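Local coordinates for interferon-inducible protein AIM2 (PDB 4JBM), which senses double-stranded DNA in the cytosol through this HIN domain and sets off assembly of the AIM2 inflammasome, leading to pyroptosis, at residues Leu115-Lys120 / Gly131-Thr136; Asp49-Lys54 / Ser75-Val80; Glu34-Phe39 / Val91-Glu96. One frame throughout, in Å; residues are numbered along the deposited sequence.

Contact 1. Residues Leu115-Lys120 / Gly131-Thr136; sequences LFKVQK and GIHDKT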
# COMPACT_ATOMS: atom_id res chain seq x y z
N LEU A 115 1.14 -7.56 4.69
CA LEU A 115 0.34 -8.39 5.57
C LEU A 115 1.11 -8.60 6.85
O LEU A 115 2.23 -9.09 6.83
CB LEU A 115 0.06 -9.75 4.90
CG LEU A 115 -0.82 -10.71 5.71
CD1 LEU A 115 -2.26 -10.17 5.84
CD2 LEU A 115 -0.80 -12.12 5.12
N PHE A 116 0.51 -8.25 7.99
CA PHE A 116 1.26 -8.24 9.23
C PHE A 116 0.56 -8.96 10.37
O PHE A 116 -0.63 -8.74 10.61
CB PHE A 116 1.57 -6.79 9.65
CG PHE A 116 2.34 -6.01 8.63
CD1 PHE A 116 3.73 -6.07 8.60
CD2 PHE A 116 1.70 -5.21 7.71
CE1 PHE A 116 4.46 -5.34 7.68
CE2 PHE A 116 2.42 -4.46 6.77
CZ PHE A 116 3.81 -4.53 6.75
N LYS A 117 1.31 -9.80 11.08
CA LYS A 117 0.82 -10.46 12.27
C LYS A 117 0.76 -9.43 13.39
O LYS A 117 1.72 -8.67 13.60
CB LYS A 117 1.74 -11.60 12.71
CG LYS A 117 1.82 -12.80 11.77
CD LYS A 117 2.81 -13.82 12.32
CE LYS A 117 4.24 -13.29 12.23
NZ LYS A 117 4.71 -13.02 10.84
N VAL A 118 -0.36 -9.40 14.10
CA VAL A 118 -0.52 -8.54 15.25
C VAL A 118 -0.56 -9.31 16.57
O VAL A 118 -1.31 -10.28 16.72
CB VAL A 118 -1.77 -7.63 15.12
CG1 VAL A 118 -2.92 -8.40 14.51
CG2 VAL A 118 -2.15 -7.02 16.47
N GLN A 119 0.27 -8.87 17.52
CA GLN A 119 0.30 -9.41 18.87
C GLN A 119 -0.56 -8.62 19.87
O GLN A 119 -1.23 -9.22 20.71
CB GLN A 119 1.75 -9.49 19.38
CG GLN A 119 2.54 -8.20 19.17
CD GLN A 119 3.99 -8.31 19.60
OE1 GLN A 119 4.47 -9.40 19.93
NE2 GLN A 119 4.69 -7.19 19.60
N LYS A 120 -0.56 -7.29 19.80
CA LYS A 120 -1.39 -6.48 20.71
C LYS A 120 -2.16 -5.31 20.08
O LYS A 120 -1.74 -4.73 19.08
CB LYS A 120 -0.58 -6.00 21.93
CG LYS A 120 0.53 -5.00 21.64
CD LYS A 120 1.26 -4.65 22.94
CE LYS A 120 2.22 -3.47 22.76
NZ LYS A 120 2.93 -3.11 24.01
N GLY A 131 0.15 -3.55 17.78
CA GLY A 131 1.49 -4.07 17.93
C GLY A 131 1.63 -5.16 16.89
O GLY A 131 0.91 -6.15 16.94
N ILE A 132 2.52 -4.97 15.94
CA ILE A 132 2.76 -5.97 14.92
C ILE A 132 4.15 -6.53 15.08
O ILE A 132 5.03 -5.88 15.67
CB ILE A 132 2.59 -5.41 13.49
CG1 ILE A 132 3.67 -4.37 13.17
CG2 ILE A 132 1.21 -4.83 13.29
CD1 ILE A 132 3.72 -3.95 11.69
N HIS A 133 4.35 -7.75 14.58
CA HIS A 133 5.64 -8.42 14.76
C HIS A 133 6.03 -9.39 13.65
O HIS A 133 5.17 -10.01 13.00
CB HIS A 133 5.67 -9.15 16.11
CG HIS A 133 4.84 -10.40 16.14
ND1 HIS A 133 3.47 -10.37 16.30
CD2 HIS A 133 5.18 -11.70 16.02
CE1 HIS A 133 3.00 -11.60 16.28
NE2 HIS A 133 4.01 -12.43 16.11
N ASP A 134 7.33 -9.51 13.45
CA ASP A 134 7.92 -10.58 12.66
C ASP A 134 9.21 -11.01 13.36
O ASP A 134 9.43 -10.63 14.51
CB ASP A 134 8.12 -10.18 11.19
CG ASP A 134 9.08 -9.00 11.01
OD1 ASP A 134 9.97 -8.79 11.86
OD2 ASP A 134 8.94 -8.26 10.01
N LYS A 135 10.06 -11.78 12.69
CA LYS A 135 11.28 -12.25 13.33
C LYS A 135 12.37 -11.18 13.48
O LYS A 135 13.38 -11.41 14.14
CB LYS A 135 11.81 -13.50 12.61
CG LYS A 135 10.95 -14.73 12.83
CD LYS A 135 11.56 -15.99 12.24
CE LYS A 135 11.27 -17.19 13.13
NZ LYS A 135 9.84 -17.22 13.56
N THR A 136 12.16 -10.01 12.88
CA THR A 136 13.19 -8.97 12.83
C THR A 136 12.97 -7.87 13.87
O THR A 136 13.82 -6.98 14.04
CB THR A 136 13.25 -8.29 11.46
OG1 THR A 136 11.98 -7.72 11.14
CG2 THR A 136 13.68 -9.30 10.37
O HOH W 1 4.12 -10.30 10.43

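Contact 2. Residues Asp49-Lys54 / Ser75-Val80; sequences DKFIPK and SVVVDV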
# COMPACT_ATOMS: atom_id res chain seq x y z
N ASP A 49 -9.59 1.13 -15.83
CA ASP A 49 -9.72 0.22 -16.97
C ASP A 49 -8.40 -0.03 -17.70
O ASP A 49 -8.28 -0.94 -18.52
CB ASP A 49 -10.77 0.74 -17.96
CG ASP A 49 -10.46 2.14 -18.48
OD1 ASP A 49 -9.87 2.94 -17.72
OD2 ASP A 49 -10.80 2.44 -19.64
N LYS A 50 -7.40 0.80 -17.39
CA LYS A 50 -6.10 0.72 -18.04
C LYS A 50 -5.09 0.04 -17.12
O LYS A 50 -4.02 -0.38 -17.55
CB LYS A 50 -5.63 2.13 -18.42
CG LYS A 50 -6.59 2.85 -19.37
CD LYS A 50 -6.21 4.32 -19.56
CE LYS A 50 -7.02 4.95 -20.67
NZ LYS A 50 -6.56 4.47 -22.00
N PHE A 51 -5.44 -0.03 -15.84
CA PHE A 51 -4.59 -0.63 -14.82
C PHE A 51 -4.98 -2.07 -14.49
O PHE A 51 -5.57 -2.36 -13.44
CB PHE A 51 -4.65 0.22 -13.55
CG PHE A 51 -3.74 1.42 -13.56
CD1 PHE A 51 -4.13 2.61 -14.18
CD2 PHE A 51 -2.50 1.36 -12.94
CE1 PHE A 51 -3.29 3.72 -14.18
CE2 PHE A 51 -1.65 2.47 -12.94
CZ PHE A 51 -2.04 3.65 -13.56
N ILE A 52 -4.64 -2.98 -15.39
CA ILE A 52 -4.87 -4.40 -15.16
C ILE A 52 -3.53 -5.14 -15.24
O ILE A 52 -2.72 -4.84 -16.11
CB ILE A 52 -5.92 -4.95 -16.17
CG1 ILE A 52 -7.32 -4.49 -15.75
CG2 ILE A 52 -5.89 -6.46 -16.26
CD1 ILE A 52 -7.92 -3.44 -16.66
N PRO A 53 -3.30 -6.09 -14.31
CA PRO A 53 -2.00 -6.76 -14.23
C PRO A 53 -1.54 -7.30 -15.58
O PRO A 53 -2.38 -7.74 -16.36
CB PRO A 53 -2.26 -7.90 -13.24
CG PRO A 53 -3.30 -7.32 -12.32
CD PRO A 53 -4.21 -6.52 -13.23
N LYS A 54 -0.24 -7.19 -15.85
CA LYS A 54 0.39 -7.68 -17.08
C LYS A 54 0.22 -6.77 -18.31
O LYS A 54 0.86 -7.00 -19.34
CB LYS A 54 0.01 -9.13 -17.39
CG LYS A 54 0.38 -10.08 -16.28
CD LYS A 54 0.27 -11.53 -16.73
CE LYS A 54 0.67 -12.48 -15.61
NZ LYS A 54 1.14 -13.78 -16.15
N SER A 75 -3.12 13.79 -15.84
CA SER A 75 -2.16 12.84 -16.38
C SER A 75 -2.73 12.14 -17.60
O SER A 75 -3.94 12.12 -17.81
CB SER A 75 -1.77 11.78 -15.34
OG SER A 75 -1.06 12.32 -14.24
N VAL A 76 -1.84 11.56 -18.39
CA VAL A 76 -2.26 10.79 -19.55
C VAL A 76 -1.79 9.36 -19.36
O VAL A 76 -0.61 9.11 -19.11
CB VAL A 76 -1.69 11.37 -20.87
CG1 VAL A 76 -2.27 10.62 -22.06
CG2 VAL A 76 -1.99 12.86 -20.99
N VAL A 77 -2.72 8.42 -19.42
CA VAL A 77 -2.39 7.00 -19.34
C VAL A 77 -2.84 6.33 -20.62
O VAL A 77 -4.04 6.26 -20.90
CB VAL A 77 -3.06 6.32 -18.13
CG1 VAL A 77 -2.82 4.81 -18.16
CG2 VAL A 77 -2.54 6.92 -16.84
N VAL A 78 -1.89 5.85 -21.42
CA VAL A 78 -2.28 5.27 -22.69
C VAL A 78 -1.80 3.82 -22.70
O VAL A 78 -0.64 3.55 -22.38
CB VAL A 78 -1.64 6.02 -23.87
CG1 VAL A 78 -2.66 6.13 -25.00
CG2 VAL A 78 -1.24 7.42 -23.45
N ASP A 79 -2.70 2.89 -23.03
CA ASP A 79 -2.29 1.50 -23.16
C ASP A 79 -1.40 1.37 -24.40
O ASP A 79 -1.74 1.88 -25.47
CB ASP A 79 -3.51 0.58 -23.27
CG ASP A 79 -3.14 -0.89 -23.37
OD1 ASP A 79 -2.27 -1.36 -22.60
OD2 ASP A 79 -3.72 -1.58 -24.23
N VAL A 80 -0.26 0.71 -24.24
CA VAL A 80 0.67 0.57 -25.35
C VAL A 80 1.23 -0.84 -25.43
O VAL A 80 1.27 -1.55 -24.43
CB VAL A 80 1.86 1.55 -25.23
CG1 VAL A 80 1.38 2.98 -25.34
CG2 VAL A 80 2.61 1.33 -23.92

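Contact 3. Residues Glu34-Phe39 / Val91-Glu96; sequences ETDFFF and VKRARE. With nucleotides of chain D; nucleotides of chain C.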
# COMPACT_ATOMS: atom_id res chain seq x y z
N GLU A 34 11.77 -2.34 -16.06
CA GLU A 34 12.67 -3.48 -16.16
C GLU A 34 13.69 -3.51 -15.03
O GLU A 34 14.44 -4.47 -14.89
CB GLU A 34 13.36 -3.45 -17.53
CG GLU A 34 12.47 -3.92 -18.67
CD GLU A 34 13.10 -3.68 -20.03
OE1 GLU A 34 14.13 -2.97 -20.09
OE2 GLU A 34 12.57 -4.20 -21.03
N THR A 35 13.72 -2.45 -14.22
CA THR A 35 14.74 -2.32 -13.18
C THR A 35 14.17 -2.34 -11.78
O THR A 35 14.79 -2.89 -10.87
CB THR A 35 15.55 -1.01 -13.33
OG1 THR A 35 15.23 -0.39 -14.58
CG2 THR A 35 17.04 -1.29 -13.25
N ASP A 36 13.00 -1.75 -11.61
CA ASP A 36 12.40 -1.64 -10.29
C ASP A 36 10.88 -1.51 -10.36
O ASP A 36 10.28 -1.46 -11.43
CB ASP A 36 13.00 -0.45 -9.52
CG ASP A 36 13.01 -0.66 -8.02
OD1 ASP A 36 12.16 -1.43 -7.52
OD2 ASP A 36 13.88 -0.07 -7.34
N PHE A 37 10.26 -1.45 -9.18
CA PHE A 37 8.83 -1.26 -9.09
C PHE A 37 8.56 -0.00 -8.25
O PHE A 37 9.41 0.44 -7.47
CB PHE A 37 8.17 -2.45 -8.40
CG PHE A 37 8.57 -2.59 -6.96
CD1 PHE A 37 9.72 -3.27 -6.61
CD2 PHE A 37 7.81 -2.01 -5.95
CE1 PHE A 37 10.11 -3.39 -5.28
CE2 PHE A 37 8.19 -2.11 -4.62
CZ PHE A 37 9.33 -2.80 -4.28
N PHE A 38 7.37 0.56 -8.40
CA PHE A 38 6.90 1.57 -7.46
C PHE A 38 5.39 1.49 -7.37
O PHE A 38 4.73 0.91 -8.24
CB PHE A 38 7.39 2.97 -7.85
CG PHE A 38 7.15 3.32 -9.29
CD1 PHE A 38 5.97 3.92 -9.68
CD2 PHE A 38 8.11 3.04 -10.24
CE1 PHE A 38 5.75 4.25 -11.01
CE2 PHE A 38 7.90 3.37 -11.57
CZ PHE A 38 6.72 3.97 -11.95
N PHE A 39 4.85 2.05 -6.29
CA PHE A 39 3.41 2.09 -6.09
C PHE A 39 2.88 3.37 -6.69
O PHE A 39 3.58 4.38 -6.72
CB PHE A 39 3.09 1.98 -4.60
CG PHE A 39 3.88 0.91 -3.90
CD1 PHE A 39 3.61 -0.43 -4.15
CD2 PHE A 39 4.93 1.24 -3.04
CE1 PHE A 39 4.36 -1.43 -3.53
CE2 PHE A 39 5.68 0.25 -2.42
CZ PHE A 39 5.39 -1.09 -2.66
N VAL A 91 9.26 -8.40 -9.61
CA VAL A 91 7.87 -8.74 -9.28
C VAL A 91 7.74 -9.24 -7.85
O VAL A 91 6.89 -8.76 -7.07
CB VAL A 91 7.33 -9.83 -10.21
CG1 VAL A 91 5.89 -10.18 -9.84
CG2 VAL A 91 7.41 -9.37 -11.64
N LYS A 92 8.60 -10.20 -7.50
CA LYS A 92 8.60 -10.79 -6.17
C LYS A 92 8.79 -9.72 -5.09
O LYS A 92 8.12 -9.75 -4.06
CB LYS A 92 9.67 -11.88 -6.03
CG LYS A 92 9.20 -13.30 -6.26
CD LYS A 92 10.36 -14.29 -6.09
CE LYS A 92 10.64 -14.68 -4.64
NZ LYS A 92 9.56 -15.55 -4.04
N ARG A 93 9.71 -8.78 -5.30
CA ARG A 93 9.93 -7.76 -4.27
C ARG A 93 8.78 -6.75 -4.24
O ARG A 93 8.40 -6.28 -3.17
CB ARG A 93 11.29 -7.07 -4.44
CG ARG A 93 12.40 -7.85 -3.72
CD ARG A 93 13.79 -7.22 -3.74
NE ARG A 93 14.39 -7.13 -5.07
CZ ARG A 93 14.40 -6.03 -5.81
NH1 ARG A 93 13.87 -4.91 -5.34
NH2 ARG A 93 14.96 -6.04 -7.01
N ALA A 94 8.20 -6.48 -5.40
CA ALA A 94 7.11 -5.53 -5.52
C ALA A 94 5.92 -6.00 -4.72
O ALA A 94 5.17 -5.20 -4.15
CB ALA A 94 6.71 -5.35 -6.96
N ARG A 95 5.76 -7.32 -4.70
CA ARG A 95 4.60 -7.92 -4.05
C ARG A 95 4.83 -8.32 -2.60
O ARG A 95 3.87 -8.58 -1.87
CB ARG A 95 4.13 -9.15 -4.84
CG ARG A 95 3.65 -8.85 -6.26
CD ARG A 95 2.36 -8.03 -6.26
NE ARG A 95 1.22 -8.76 -5.70
CZ ARG A 95 0.42 -9.57 -6.39
NH1 ARG A 95 0.64 -9.78 -7.69
NH2 ARG A 95 -0.60 -10.18 -5.80
N GLU A 96 6.08 -8.37 -2.15
CA GLU A 96 6.32 -8.94 -0.83
C GLU A 96 6.17 -7.90 0.29
O GLU A 96 6.31 -6.69 0.07
CB GLU A 96 7.69 -9.63 -0.77
CG GLU A 96 8.89 -8.70 -0.72
CD GLU A 96 10.19 -9.47 -0.82
OE1 GLU A 96 10.14 -10.70 -1.06
OE2 GLU A 96 11.27 -8.85 -0.66
P DG D 2 4.14 -11.86 2.07
OP1 DG D 2 3.29 -11.22 3.11
OP2 DG D 2 5.38 -11.21 1.57
O5' DG D 2 4.57 -13.29 2.64
C5' DG D 2 3.57 -14.16 3.11
C4' DG D 2 4.21 -15.37 3.77
O4' DG D 2 4.71 -16.25 2.74
C3' DG D 2 5.38 -15.08 4.69
O3' DG D 2 5.27 -15.97 5.79
C2' DG D 2 6.62 -15.30 3.81
C1' DG D 2 6.11 -16.40 2.88
N9 DG D 2 6.65 -16.39 1.51
C8 DG D 2 6.71 -15.36 0.61
N7 DG D 2 7.24 -15.69 -0.54
C5 DG D 2 7.55 -17.05 -0.39
C6 DG D 2 8.16 -17.98 -1.29
O6 DG D 2 8.54 -17.77 -2.44
N1 DG D 2 8.29 -19.26 -0.75
C2 DG D 2 7.91 -19.57 0.53
N2 DG D 2 8.14 -20.84 0.86
N3 DG D 2 7.34 -18.73 1.39
C4 DG D 2 7.20 -17.49 0.87
P DG C 8 17.82 -8.67 -7.28
OP1 DG C 8 18.21 -8.13 -8.61
OP2 DG C 8 16.50 -8.35 -6.68
O5' DG C 8 17.97 -10.26 -7.30
C5' DG C 8 19.27 -10.79 -7.63
C4' DG C 8 19.22 -12.30 -7.48
O4' DG C 8 19.24 -12.69 -6.09
C3' DG C 8 17.97 -12.90 -8.11
O3' DG C 8 18.34 -13.97 -8.95
C2' DG C 8 17.12 -13.37 -6.92
C1' DG C 8 18.19 -13.62 -5.87
N9 DG C 8 17.70 -13.41 -4.52
C8 DG C 8 16.97 -12.34 -4.03
N7 DG C 8 16.65 -12.44 -2.77
C5 DG C 8 17.19 -13.66 -2.39
C6 DG C 8 17.16 -14.30 -1.13
O6 DG C 8 16.66 -13.89 -0.07
N1 DG C 8 17.83 -15.52 -1.20
C2 DG C 8 18.44 -16.03 -2.31
N2 DG C 8 19.04 -17.22 -2.15
N3 DG C 8 18.47 -15.44 -3.50
C4 DG C 8 17.83 -14.26 -3.46
O5' DG D 1 1.17 -12.23 -3.47
C5' DG D 1 2.30 -11.75 -2.75
C4' DG D 1 2.34 -12.36 -1.37
O4' DG D 1 2.46 -13.80 -1.49
C3' DG D 1 3.51 -11.95 -0.49
O3' DG D 1 3.15 -12.22 0.85
C2' DG D 1 4.58 -12.91 -0.98
C1' DG D 1 3.78 -14.20 -1.13
N9 DG D 1 4.32 -15.12 -2.15
C8 DG D 1 4.74 -14.81 -3.43
N7 DG D 1 5.17 -15.85 -4.11
C5 DG D 1 5.05 -16.91 -3.23
C6 DG D 1 5.36 -18.28 -3.39
O6 DG D 1 5.81 -18.83 -4.38
N1 DG D 1 5.10 -19.04 -2.25
C2 DG D 1 4.57 -18.50 -1.10
N2 DG D 1 4.37 -19.35 -0.09
N3 DG D 1 4.27 -17.21 -0.94
C4 DG D 1 4.53 -16.47 -2.03

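Contact 1. Residues Leu115-Lys120 / Gly131-Thr136
Gly131 O lies between two successive backbone amides of the facing strand, accepting from Gln119 N at 2.9 Å and more weakly from Lys120 N at 3.4 Å. The return bond, Gly131 N to Lys120 O at 2.6 Å, completes a classic beta bulge in which Gln119 and Lys120 share one partner. Val118 also leans on this carbonyl, its CG2 3.2 Å from Gly131 O. Beyond the bulge the strands run antiparallel, with Val118 and Ile132 as a non-hydrogen-bonded pair and His133 N bonded to Lys117 O. They form the hairpin of strands 111-123 and 127-134, part of the more C-terminal of the two OB-type sheets of the HIN domain. On its buried side Ile132 CD1 meets the Phe116 ring at CD1, 3.7 Å away, the two side chains slanting across each other; Ile158 and Met139 of adjoining strands pack on Ile132. The other side carries His133, whose CG sits between the backbone N and carbonyl carbon (chi1 73°), turning the imidazole back over the neighbouring strand. There Lys117 CB makes an off-centre CH-pi contact, 4.2 Å from the ring centroid, while the Gln119 side chain passes close to ND1, its amide plane 26° from the ring plane. His133 ND1 is buried here without a hydrogen-bond partner. The Lys117 chain bends at its last two torsions and curls back, and one water accepts from both Lys117 N and Lys117 NZ and donates to His133 O.

Contact 2. Residues Asp49-Lys54 / Ser75-Val80
Lys50, at the end of a short 3-10 turn, reaches across to Val77 with CB, CD and CE of its chain. Its CG lies anti to the carbonyl carbon (chi1 -60°), which starts the chain beside the backbone N; from there an extended run carries CD and CE to Val77 O before the bend at the last torsion. Near its base, Lys50 CB comes within 3.9 Å of Val77 CG1; farther out, Lys50 CD packs against the same methyl at 3.7 Å. The two side chains slide past each other in opposite directions, the lysine heading for the strand backbone while the valine reaches back toward the loop. Lys50 CD also approaches Val77 O, 3.2 Å away, and the ammonium at the end makes a weak hydrogen bond to this carbonyl, with Lys50 NZ 3.3 Å from Val77 O. The methylenes are thus placed beside the same oxygen that the charged end meets. Val77 belongs to strand 76-79, an outermost strand of the more N-terminal OB-type sheet, which pairs antiparallel with strand 56-60; the loop carrying Lys50 leads from strand 37-42 into that same strand 56-60. The contact packs the connecting loop against the sheet edge through side chains of the loop that meet both the side chain and the carbonyl of Val77. Next in sequence, Phe51 is buried and sends its ring inward, where CE1 lies 4.2 Å from Val77 CG1. The ring and the valine side chain cross at about a right angle. The same methyl, CG1, meets both Lys50 and Phe51. Behind it Phe51 packs on Ala29, Val31 and Ile57, residues of strands 25-32 and 56-60, while Phe47 adds a further apolar neighbour to Val77.

Contact 3. Residues Glu34-Phe39 / Val91-Glu96
The Phe37 ring lies flat against the backbone and methyl of Ala94 on helix 88-95. Ala94 CA stands almost exactly over the ring centre, 3.4 Å from the centroid and only 3° off the ring normal, a CH-pi contact made face-on. The methyl is displaced toward the root of the phenyl group, with Ala94 CB 3.3 Å from Phe37 CG. This placement follows from the first torsion of Phe37 (chi1 66°), which sets CG between the backbone N and the carbonyl carbon and turns the ring to the helix. One side of the ring reaches the preceding residue, where Phe37 CE1 comes 4.0 Å from Arg93 CB. Phe39, two residues on, takes a different part: its ring presents an edge to the helix, and CE1 lies 3.9 Å from Ala94 O, near the ring plane. Ala94 also rests on Leu9 and Thr30, so this small side chain lets the helix sit close on the N-terminal OB-type sheet. Beyond CB the Arg93 chain bends at chi3, and its guanidinium, still beside Phe37, reaches the DNA. Its NE and NH2 both donate to one phosphate oxygen, OP2 of DG8 of chain C, at 2.9 and 2.8 Å respectively, the oxygen lying at the guanidinium edge. Asp36 is close but short of a salt bridge, with OD1 4.4 Å from Arg93 NH1; that same oxygen accepts from Phe37 N. On another side of the helix, Lys92 NZ comes 2.9 Å from O6 of DG2 of chain D. Apolar packing to the sheet and polar groups turned to the DNA thus share one helix, and the two-pronged grip on a phosphate fits the electrostatic binding of double-stranded DNA by this domain.

In the fold
From the N terminus, residues 34-39 open the long loop that contact 3 closes at helix 88-95. Contact 2 nests within it: residues 49-54, in the loop between strands 37-42 and 56-60, meet strand 76-79 before the chain enters that helix. Contact 1 follows in series as a short hairpin closure between strands 111-123 and 127-134. Contacts 2 and 3 both reach the N-terminal sheet, one at an edge strand and one under the helix linking toward the second sheet, their centres about 17 Å apart. Contact 1 lies in that second sheet, on the opposite side of the chain's centre from contact 2, their centres about 35 Å apart.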